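Local coordinates for antifreeze protein (Marinomonas primoryensis, PDB 3P4G) that binds ice, probably through waters ordered on the surface of its right-handed, calcium-loaded beta-helix, and so acts as a hyperactive antifreeze protein, at residues Ile163-Ser169 / Glu182-Asn188; Asn73-Leu77 / Gly94-Ala98; Asp34-Val40 / Val52-Lys58. One frame throughout, in Å; residues are numbered along the deposited sequence.

Interaction 1 (Ile163-Ser169 / Glu182-Asn188). With MG (magnesium ion), chain T.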
loop_
_atom_site.group_PDB
_atom_site.type_symbol
_atom_site.label_atom_id
_atom_site.label_comp_id
_atom_site.label_asym_id
_atom_site.label_seq_id
_atom_site.Cartn_x
_atom_site.Cartn_y
_atom_site.Cartn_z
ATOM N N ILE A 163 5.263 -1.848 2.441
ATOM C CA ILE A 163 5.115 -3.218 2.918
ATOM C C ILE A 163 4.316 -3.145 4.242
ATOM O O ILE A 163 4.720 -2.412 5.164
ATOM C CB ILE A 163 6.460 -3.920 3.244
ATOM C CG1 ILE A 163 7.361 -4.081 2.038
ATOM C CG2 ILE A 163 6.191 -5.339 3.801
ATOM C CD1 ILE A 163 8.629 -4.973 2.347
ATOM N N ILE A 164 3.139 -3.767 4.246
ATOM C CA ILE A 164 2.201 -3.817 5.433
ATOM C C ILE A 164 2.143 -5.220 5.940
ATOM O O ILE A 164 1.845 -6.145 5.195
ATOM C CB ILE A 164 0.833 -3.407 4.955
ATOM C CG1 ILE A 164 0.972 -1.997 4.452
ATOM C CG2 ILE A 164 -0.278 -3.584 6.094
ATOM C CD1 ILE A 164 -0.158 -1.568 3.490
ATOM N N GLY A 165 2.367 -5.394 7.240
ATOM C CA GLY A 165 2.316 -6.746 7.800
ATOM C C GLY A 165 0.923 -7.353 7.864
ATOM O O GLY A 165 0.741 -8.538 7.643
ATOM N N HIS A 166 -0.023 -6.545 8.317
ATOM C CA HIS A 166 -1.383 -7.036 8.520
ATOM C C HIS A 166 -2.418 -6.501 7.499
ATOM O O HIS A 166 -2.251 -6.700 6.283
ATOM C CB HIS A 166 -1.807 -6.829 9.990
ATOM C CG HIS A 166 -0.903 -7.494 10.989
ATOM N ND1 HIS A 166 -0.962 -7.219 12.343
ATOM C CD2 HIS A 166 0.074 -8.423 10.839
ATOM C CE1 HIS A 166 -0.067 -7.960 12.981
ATOM N NE2 HIS A 166 0.574 -8.705 12.091
ATOM N N ASP A 167 -3.469 -5.782 7.951
ATOM C CA ASP A 167 -4.620 -5.467 7.065
ATOM C C ASP A 167 -4.573 -4.021 6.580
ATOM O O ASP A 167 -3.899 -3.154 7.185
ATOM C CB ASP A 167 -5.953 -5.575 7.850
ATOM C CG ASP A 167 -6.243 -6.969 8.346
ATOM O OD1 ASP A 167 -5.738 -7.953 7.790
ATOM O OD2 ASP A 167 -7.014 -7.082 9.314
ATOM N N VAL A 168 -5.306 -3.771 5.512
ATOM C CA VAL A 168 -5.601 -2.378 5.124
ATOM C C VAL A 168 -7.086 -2.148 5.409
ATOM O O VAL A 168 -7.960 -2.813 4.839
ATOM C CB VAL A 168 -5.335 -2.133 3.639
ATOM C CG1 VAL A 168 -5.764 -0.696 3.246
ATOM C CG2 VAL A 168 -3.842 -2.328 3.256
ATOM N N SER A 169 -7.362 -1.169 6.269
ATOM C CA SER A 169 -8.748 -0.766 6.534
ATOM C C SER A 169 -8.943 0.673 6.091
ATOM O O SER A 169 -10.089 1.111 5.875
ATOM C CB SER A 169 -9.080 -0.910 8.021
ATOM O OG SER A 169 -9.207 -2.289 8.431
ATOM N N GLU A 182 2.907 -4.446 -0.859
ATOM C CA GLU A 182 2.630 -5.815 -0.378
ATOM C C GLU A 182 1.816 -5.724 0.916
ATOM O O GLU A 182 2.217 -5.032 1.883
ATOM C CB GLU A 182 3.954 -6.524 -0.095
ATOM C CG GLU A 182 4.830 -6.730 -1.384
ATOM C CD GLU A 182 6.205 -7.320 -1.130
ATOM O OE1 GLU A 182 6.661 -7.347 0.031
ATOM O OE2 GLU A 182 6.871 -7.718 -2.121
ATOM N N VAL A 183 0.667 -6.380 0.917
ATOM C CA VAL A 183 -0.220 -6.436 2.111
ATOM C C VAL A 183 -0.149 -7.837 2.640
ATOM O O VAL A 183 -0.520 -8.785 1.927
ATOM C CB VAL A 183 -1.686 -6.095 1.718
ATOM C CG1 VAL A 183 -2.595 -6.162 2.961
ATOM C CG2 VAL A 183 -1.800 -4.681 1.043
ATOM N N GLY A 184 0.271 -8.011 3.904
ATOM C CA GLY A 184 0.520 -9.349 4.451
ATOM C C GLY A 184 -0.765 -10.084 4.750
ATOM O O GLY A 184 -0.815 -11.308 4.707
ATOM N N ARG A 185 -1.829 -9.322 5.065
ATOM C CA ARG A 185 -3.110 -9.925 5.301
ATOM C C ARG A 185 -4.183 -9.389 4.361
ATOM O O ARG A 185 -4.001 -9.498 3.152
ATOM C CB ARG A 185 -3.476 -9.917 6.799
ATOM C CG ARG A 185 -2.450 -10.716 7.588
ATOM C CD ARG A 185 -2.716 -10.770 9.097
ATOM N NE ARG A 185 -1.566 -11.452 9.704
ATOM C CZ ARG A 185 -1.360 -11.600 11.011
ATOM N NH1 ARG A 185 -2.240 -11.136 11.885
ATOM N NH2 ARG A 185 -0.256 -12.221 11.433
ATOM N N THR A 186 -5.243 -8.757 4.876
ATOM C CA THR A 186 -6.454 -8.556 4.093
ATOM C C THR A 186 -6.752 -7.095 3.864
ATOM O O THR A 186 -6.486 -6.253 4.740
ATOM C CB THR A 186 -7.636 -9.272 4.837
ATOM O OG1 THR A 186 -7.443 -10.704 4.717
ATOM C CG2 THR A 186 -9.035 -8.868 4.323
ATOM N N ILE A 187 -7.238 -6.794 2.663
ATOM C CA ILE A 187 -7.779 -5.475 2.390
ATOM C C ILE A 187 -9.236 -5.599 2.797
ATOM O O ILE A 187 -10.036 -6.246 2.110
ATOM C CB ILE A 187 -7.629 -5.030 0.949
ATOM C CG1 ILE A 187 -6.150 -4.962 0.589
ATOM C CG2 ILE A 187 -8.232 -3.601 0.778
ATOM C CD1 ILE A 187 -5.838 -4.576 -0.880
ATOM N N ASN A 188 -9.548 -5.002 3.936
ATOM C CA ASN A 188 -10.890 -5.053 4.526
ATOM C C ASN A 188 -11.950 -4.334 3.687
ATOM O O ASN A 188 -11.633 -3.619 2.766
ATOM C CB ASN A 188 -10.847 -4.530 5.964
ATOM C CG ASN A 188 -10.277 -5.552 6.945
ATOM O OD1 ASN A 188 -10.620 -6.747 6.906
ATOM N ND2 ASN A 188 -9.457 -5.066 7.884
HETATM MG MG MG T . -8.082 -8.806 9.655
HETATM O O HOH W 1 -6.755 -10.066 8.923
HETATM O O HOH W 2 -9.433 -7.018 10.297
HETATM O O HOH W 3 -9.723 -8.849 7.982
HETATM O O HOH W 4 -9.411 -10.073 10.663
#
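The Arg185 guanidinium lies flat on one face of the His166 ring, the two planes only 16° apart and NH1 sitting 3.7 Å above the ring plane. Both side chains point the same way from adjacent turns, and the arginine reaches the ring because its chain is extended from CG to NE. Beside this stack, Asp167 divides its carboxylate. OD2 binds a magnesium ion at 2.1 Å, while OD1 accepts Thr186 N at 3.1 Å, on the anti side and somewhat out of the carboxylate plane, and also accepts a hydrogen bond from a magnesium-bound water. The Asn188 amide is held next to the ion through both its ends: OD1 accepts from a second magnesium water, and ND2 donates to a third, to Ser169 OG at 2.8 Å, with OG close to the amide plane, and weakly to Asp167 OD2.

Backbone bonds set the two turns in register behind these groups. Ile164 N donates to Glu182 O, Val168 N to Thr186 O, and Asn188 N to Val168 O. On the inward side Val168 CG2 packs 3.8 Å from Val183 CG2, the two valines crossing at about a right angle. One turn further out on either side, Asp148 OD1 receives Asp167 N, and Thr186 OG1 bonds to Asp207 N. Equivalent positions of the two turns lie in parallel register, with Ile164, Val168, Val183 and Ile187 stacked inside, as expected of a parallel beta-helix, which in this protein is right-handed and here carries a magnesium site on its outer surface.

Interaction 2 (Asn73-Leu77 / Gly94-Ala98); sequences NVAVL and GKIDA. With CA (calcium ion), chain G.
Lys95 lies across the 73-77 segment with its aliphatic chain fully extended and its amino group over Asn73. With CG anti to the backbone N (chi1 175°), the chain runs out past the backbone of Val74 and Ala75: CB comes 3.7 Å from Val74 O, and NZ donates to Asn73 O at 2.9 Å from above the carbonyl plane rather than on a lone pair. This end of the contact is the looser one. Asn73 and Val74 are exposed, and a water that donates to Asn73 OD1 is only weakly tied to the lysine NZ.

The other end is close-packed and held by the backbone. Lys95 O accepts from Leu77 N at 3.1 Å and, weakly, from Val76 N, so one carbonyl receives two consecutive amides. Asp97 N then returns a bond to Leu77 O at 2.9 Å, completing the parallel bridge of Leu77 with Ile96. Next to this bridge Val76 CG2 presses on Gly94 CA at 3.7 Å, where the lack of a side chain lets the methyl come close, and Leu77 CB meets Ile96 CG1 at 4.2 Å. Toward the outside, Ala75 CB rests 3.7 Å from Asp97 CB, while the Asp97 carboxylate turns to Gly99 N.

Inside the coil, Leu77 and Ile96 both reach Leu86 of strand 85-88, and Ile96 also touches Ile105 and Ile107 of strand 104-107. Beyond the bridge Ala98 O helps bind a calcium ion, and strand 96-97 continues the backbone bonding to Ala114 and Asp116 on the next turn.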
loop_
_atom_site.group_PDB
_atom_site.type_symbol
_atom_site.label_atom_id
_atom_site.label_comp_id
_atom_site.label_asym_id
_atom_site.label_seq_id
_atom_site.Cartn_x
_atom_site.Cartn_y
_atom_site.Cartn_z
ATOM N N ASN A 73 -2.448 20.781 12.303
ATOM C CA ASN A 73 -1.418 20.383 11.326
ATOM C C ASN A 73 0.004 20.779 11.668
ATOM O O ASN A 73 0.922 20.615 10.817
ATOM C CB ASN A 73 -1.754 20.751 9.877
ATOM C CG ASN A 73 -3.133 20.313 9.489
ATOM O OD1 ASN A 73 -3.443 19.153 9.584
ATOM N ND2 ASN A 73 -4.015 21.282 9.136
ATOM N N VAL A 74 0.191 21.272 12.888
ATOM C CA VAL A 74 1.541 21.606 13.373
ATOM C C VAL A 74 2.265 20.356 13.891
ATOM O O VAL A 74 1.650 19.514 14.533
ATOM C CB VAL A 74 1.527 22.715 14.439
ATOM C CG1 VAL A 74 2.918 22.940 15.025
ATOM C CG2 VAL A 74 0.988 24.022 13.809
ATOM N N ALA A 75 3.570 20.232 13.618
ATOM C CA ALA A 75 4.305 19.042 14.064
ATOM C C ALA A 75 4.659 19.204 15.537
ATOM O O ALA A 75 5.048 20.297 15.959
ATOM C CB ALA A 75 5.635 18.882 13.231
ATOM N N VAL A 76 4.536 18.136 16.316
ATOM C CA VAL A 76 5.108 18.089 17.653
ATOM C C VAL A 76 6.628 17.864 17.560
ATOM O O VAL A 76 7.421 18.565 18.241
ATOM C CB VAL A 76 4.431 16.992 18.490
ATOM C CG1 VAL A 76 5.113 16.835 19.844
ATOM C CG2 VAL A 76 2.903 17.353 18.656
ATOM N N LEU A 77 7.019 16.943 16.692
ATOM C CA LEU A 77 8.424 16.611 16.528
ATOM C C LEU A 77 8.785 16.941 15.072
ATOM O O LEU A 77 8.180 16.386 14.157
ATOM C CB LEU A 77 8.612 15.128 16.855
ATOM C CG LEU A 77 9.935 14.459 16.571
ATOM C CD1 LEU A 77 11.148 15.245 16.891
ATOM C CD2 LEU A 77 9.931 13.159 17.406
ATOM N N GLY A 94 1.674 12.455 18.765
ATOM C CA GLY A 94 1.783 13.838 18.271
ATOM C C GLY A 94 2.497 13.812 16.919
ATOM O O GLY A 94 3.337 12.915 16.651
ATOM N N LYS A 95 2.149 14.775 16.055
ATOM C CA LYS A 95 2.577 14.737 14.663
ATOM C C LYS A 95 4.100 14.772 14.490
ATOM O O LYS A 95 4.775 15.547 15.138
ATOM C CB LYS A 95 1.960 15.909 13.879
ATOM C CG LYS A 95 2.473 15.996 12.413
ATOM C CD LYS A 95 1.727 17.111 11.629
ATOM C CE LYS A 95 2.289 17.146 10.216
ATOM N NZ LYS A 95 1.531 18.128 9.399
ATOM N N ILE A 96 4.608 13.956 13.578
ATOM C CA ILE A 96 6.040 13.986 13.191
ATOM C C ILE A 96 6.145 14.570 11.790
ATOM O O ILE A 96 5.391 14.194 10.874
ATOM C CB ILE A 96 6.665 12.586 13.201
ATOM C CG1 ILE A 96 6.744 12.034 14.655
ATOM C CG2 ILE A 96 8.114 12.592 12.573
ATOM C CD1 ILE A 96 7.118 10.542 14.669
ATOM N N ASP A 97 7.080 15.505 11.624
ATOM C CA ASP A 97 7.416 15.969 10.279
ATOM C C ASP A 97 8.935 15.755 10.138
ATOM O O ASP A 97 9.722 16.298 10.934
ATOM C CB ASP A 97 7.087 17.447 10.179
ATOM C CG ASP A 97 7.529 18.083 8.845
ATOM O OD1 ASP A 97 7.875 17.366 7.862
ATOM O OD2 ASP A 97 7.466 19.356 8.794
ATOM N N ALA A 98 9.316 14.933 9.174
ATOM C CA ALA A 98 10.742 14.699 8.902
ATOM C C ALA A 98 11.340 15.817 8.019
ATOM O O ALA A 98 12.562 15.947 7.917
ATOM C CB ALA A 98 10.955 13.299 8.266
HETATM CA CA CA G . 14.782 16.285 7.206
HETATM O O HOH W 5 -1.551 16.971 9.879
#

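Interaction 3 (Asp34-Val40 / Val52-Lys58); sequences DASNNNV and VLAGDDK. With CA (calcium ion), chain E; CA (calcium ion), chain F.
Asn38 and Asp57 lie side by side, pointing the same way, their amide and carboxylate planes 23° apart, and both take part in binding one calcium ion. Asp57 CG sits anti to its carbonyl carbon (chi1 -57°), which carries the carboxylate between two ions: OD1 binds the first at 2.3 Å, and OD2 binds a second, also at 2.3 Å. The anti lone pair of OD1 accepts Asn38 N at 2.8 Å; this bond and the two metal bonds together fix the carboxylate's rotation. Carbonyls of Asp34, Ser36, Val52 and Ala54 complete the first site; crowded oxygens such as Asp34 O and Val52 O, 3.1 Å apart, are held together by the metal they share. A single aspartate bridging successive ions in this way recurs along the calcium-binding turns of this beta-helix. The second ion is also bound by the carbonyls of Leu53 and Gly55, and Met79, Thr81 and Asp84 of the next turn complete it. Asn37 OD1 reaches across to accept Asp56 N at 2.8 Å and passes 3.4 Å from Gly55 CA. Further along, Asn39 and Lys58 run alongside each other on the outer face, the asparagine OD1 against the lysine's CB and CG, while Val40 CG2 meets Val52 CG1 at 3.7 Å on the inner side.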
loop_
_atom_site.group_PDB
_atom_site.type_symbol
_atom_site.label_atom_id
_atom_site.label_comp_id
_atom_site.label_asym_id
_atom_site.label_seq_id
_atom_site.Cartn_x
_atom_site.Cartn_y
_atom_site.Cartn_z
ATOM N N ASP A 34 19.558 23.768 17.159
ATOM C CA ASP A 34 20.109 24.709 16.177
ATOM C C ASP A 34 20.542 24.031 14.922
ATOM O O ASP A 34 20.176 22.870 14.681
ATOM C CB ASP A 34 21.322 25.436 16.781
ATOM C CG ASP A 34 22.393 24.488 17.234
ATOM O OD1 ASP A 34 23.165 24.886 18.138
ATOM O OD2 ASP A 34 22.492 23.359 16.718
ATOM N N ALA A 35 21.345 24.761 14.135
ATOM C CA ALA A 35 21.712 24.338 12.780
ATOM C C ALA A 35 22.811 23.267 12.798
ATOM O O ALA A 35 23.127 22.693 11.757
ATOM C CB ALA A 35 22.146 25.561 11.906
ATOM N N SER A 36 23.360 22.963 13.968
ATOM C CA SER A 36 24.362 21.913 14.005
ATOM C C SER A 36 23.681 20.565 13.758
ATOM O O SER A 36 22.437 20.443 13.784
ATOM C CB SER A 36 25.131 21.899 15.331
ATOM O OG SER A 36 24.307 21.441 16.376
ATOM N N ASN A 37 24.493 19.566 13.470
ATOM C CA ASN A 37 24.008 18.181 13.416
ATOM C C ASN A 37 23.803 17.702 14.867
ATOM O O ASN A 37 24.757 17.284 15.551
ATOM C CB ASN A 37 25.078 17.315 12.719
ATOM C CG ASN A 37 25.394 17.784 11.309
ATOM O OD1 ASN A 37 24.522 18.273 10.582
ATOM N ND2 ASN A 37 26.659 17.625 10.912
ATOM N N ASN A 38 22.592 17.883 15.370
ATOM C CA ASN A 38 22.242 17.487 16.730
ATOM C C ASN A 38 22.177 15.990 17.006
ATOM O O ASN A 38 21.911 15.182 16.121
ATOM C CB ASN A 38 20.919 18.141 17.131
ATOM C CG ASN A 38 21.009 19.644 17.168
ATOM O OD1 ASN A 38 20.398 20.345 16.354
ATOM N ND2 ASN A 38 21.762 20.173 18.146
ATOM N N ASN A 39 22.405 15.628 18.272
ATOM C CA ASN A 39 22.172 14.256 18.745
ATOM C C ASN A 39 21.355 14.414 20.018
ATOM O O ASN A 39 21.840 14.970 21.020
ATOM C CB ASN A 39 23.478 13.478 19.040
ATOM C CG ASN A 39 23.196 12.043 19.491
ATOM O OD1 ASN A 39 22.370 11.350 18.903
ATOM N ND2 ASN A 39 23.840 11.616 20.541
ATOM N N VAL A 40 20.089 14.015 19.944
ATOM C CA VAL A 40 19.168 14.185 21.063
ATOM C C VAL A 40 18.806 12.813 21.587
ATOM O O VAL A 40 18.315 11.973 20.828
ATOM C CB VAL A 40 17.917 14.985 20.640
ATOM C CG1 VAL A 40 16.881 15.150 21.852
ATOM C CG2 VAL A 40 18.335 16.344 20.100
ATOM N N VAL A 52 14.641 19.890 15.764
ATOM C CA VAL A 52 16.091 19.886 15.653
ATOM C C VAL A 52 16.616 20.707 14.475
ATOM O O VAL A 52 17.844 20.831 14.301
ATOM C CB VAL A 52 16.671 18.429 15.700
ATOM C CG1 VAL A 52 16.654 17.881 17.167
ATOM C CG2 VAL A 52 15.904 17.473 14.791
ATOM N N LEU A 53 15.699 21.319 13.703
ATOM C CA LEU A 53 16.039 22.410 12.769
ATOM C C LEU A 53 17.033 21.934 11.701
ATOM O O LEU A 53 17.029 20.759 11.300
ATOM C CB LEU A 53 16.588 23.661 13.537
ATOM C CG LEU A 53 15.584 24.316 14.506
ATOM C CD1 LEU A 53 16.268 25.192 15.555
ATOM C CD2 LEU A 53 14.534 25.148 13.743
ATOM N N ALA A 54 17.841 22.848 11.208
ATOM C CA ALA A 54 18.793 22.474 10.144
ATOM C C ALA A 54 19.873 21.504 10.639
ATOM O O ALA A 54 20.073 21.288 11.860
ATOM C CB ALA A 54 19.412 23.697 9.482
ATOM N N GLY A 55 20.572 20.931 9.667
ATOM C CA GLY A 55 21.588 19.948 10.006
ATOM C C GLY A 55 21.029 18.548 9.880
ATOM O O GLY A 55 19.810 18.338 9.860
ATOM N N ASP A 56 21.930 17.590 9.820
ATOM C CA ASP A 56 21.528 16.178 9.738
ATOM C C ASP A 56 21.511 15.666 11.194
ATOM O O ASP A 56 22.561 15.361 11.780
ATOM C CB ASP A 56 22.563 15.420 8.916
ATOM C CG ASP A 56 22.652 15.902 7.463
ATOM O OD1 ASP A 56 21.700 16.541 6.958
ATOM O OD2 ASP A 56 23.722 15.647 6.840
ATOM N N ASP A 57 20.310 15.615 11.764
ATOM C CA ASP A 57 20.124 15.431 13.210
ATOM C C ASP A 57 19.713 13.997 13.493
ATOM O O ASP A 57 18.994 13.368 12.713
ATOM C CB ASP A 57 18.995 16.341 13.693
ATOM C CG ASP A 57 19.252 17.811 13.364
ATOM O OD1 ASP A 57 20.263 18.403 13.844
ATOM O OD2 ASP A 57 18.436 18.384 12.633
ATOM N N LYS A 58 20.088 13.514 14.666
ATOM C CA LYS A 58 19.660 12.209 15.125
ATOM C C LYS A 58 18.902 12.468 16.424
ATOM O O LYS A 58 19.367 13.234 17.291
ATOM C CB LYS A 58 20.847 11.279 15.441
ATOM C CG LYS A 58 20.342 9.871 15.945
ATOM C CD LYS A 58 21.435 8.788 15.783
ATOM C CE LYS A 58 21.035 7.431 16.441
ATOM N NZ LYS A 58 22.232 6.503 16.390
HETATM CA CA CA E . 20.095 20.698 14.001
HETATM CA CA CA F . 17.471 18.551 10.517
#

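All three contacts join neighbouring turns of the same coil and are partly buried, with aliphatic side chains facing inward; interaction 3 also buries its calcium ligands Asn38 and Asp57. Interactions 1 and 3 share one run of parallel strands, approached from opposite ends of its strands: 34-40 and 52-58 lead into it, 163-169 and 182-188 leave it. Interaction 2 belongs to the other run. Interaction 3, the most exposed, is built on calcium and carbonyl oxygens; interaction 1 has a water-rich magnesium site and an arginine guanidinium stacked on a histidine; interaction 2 has no ion between its segments and adds to the shared backbone bonding one extended lysine. Interactions 2 and 3 lie about 16 Å apart between centres.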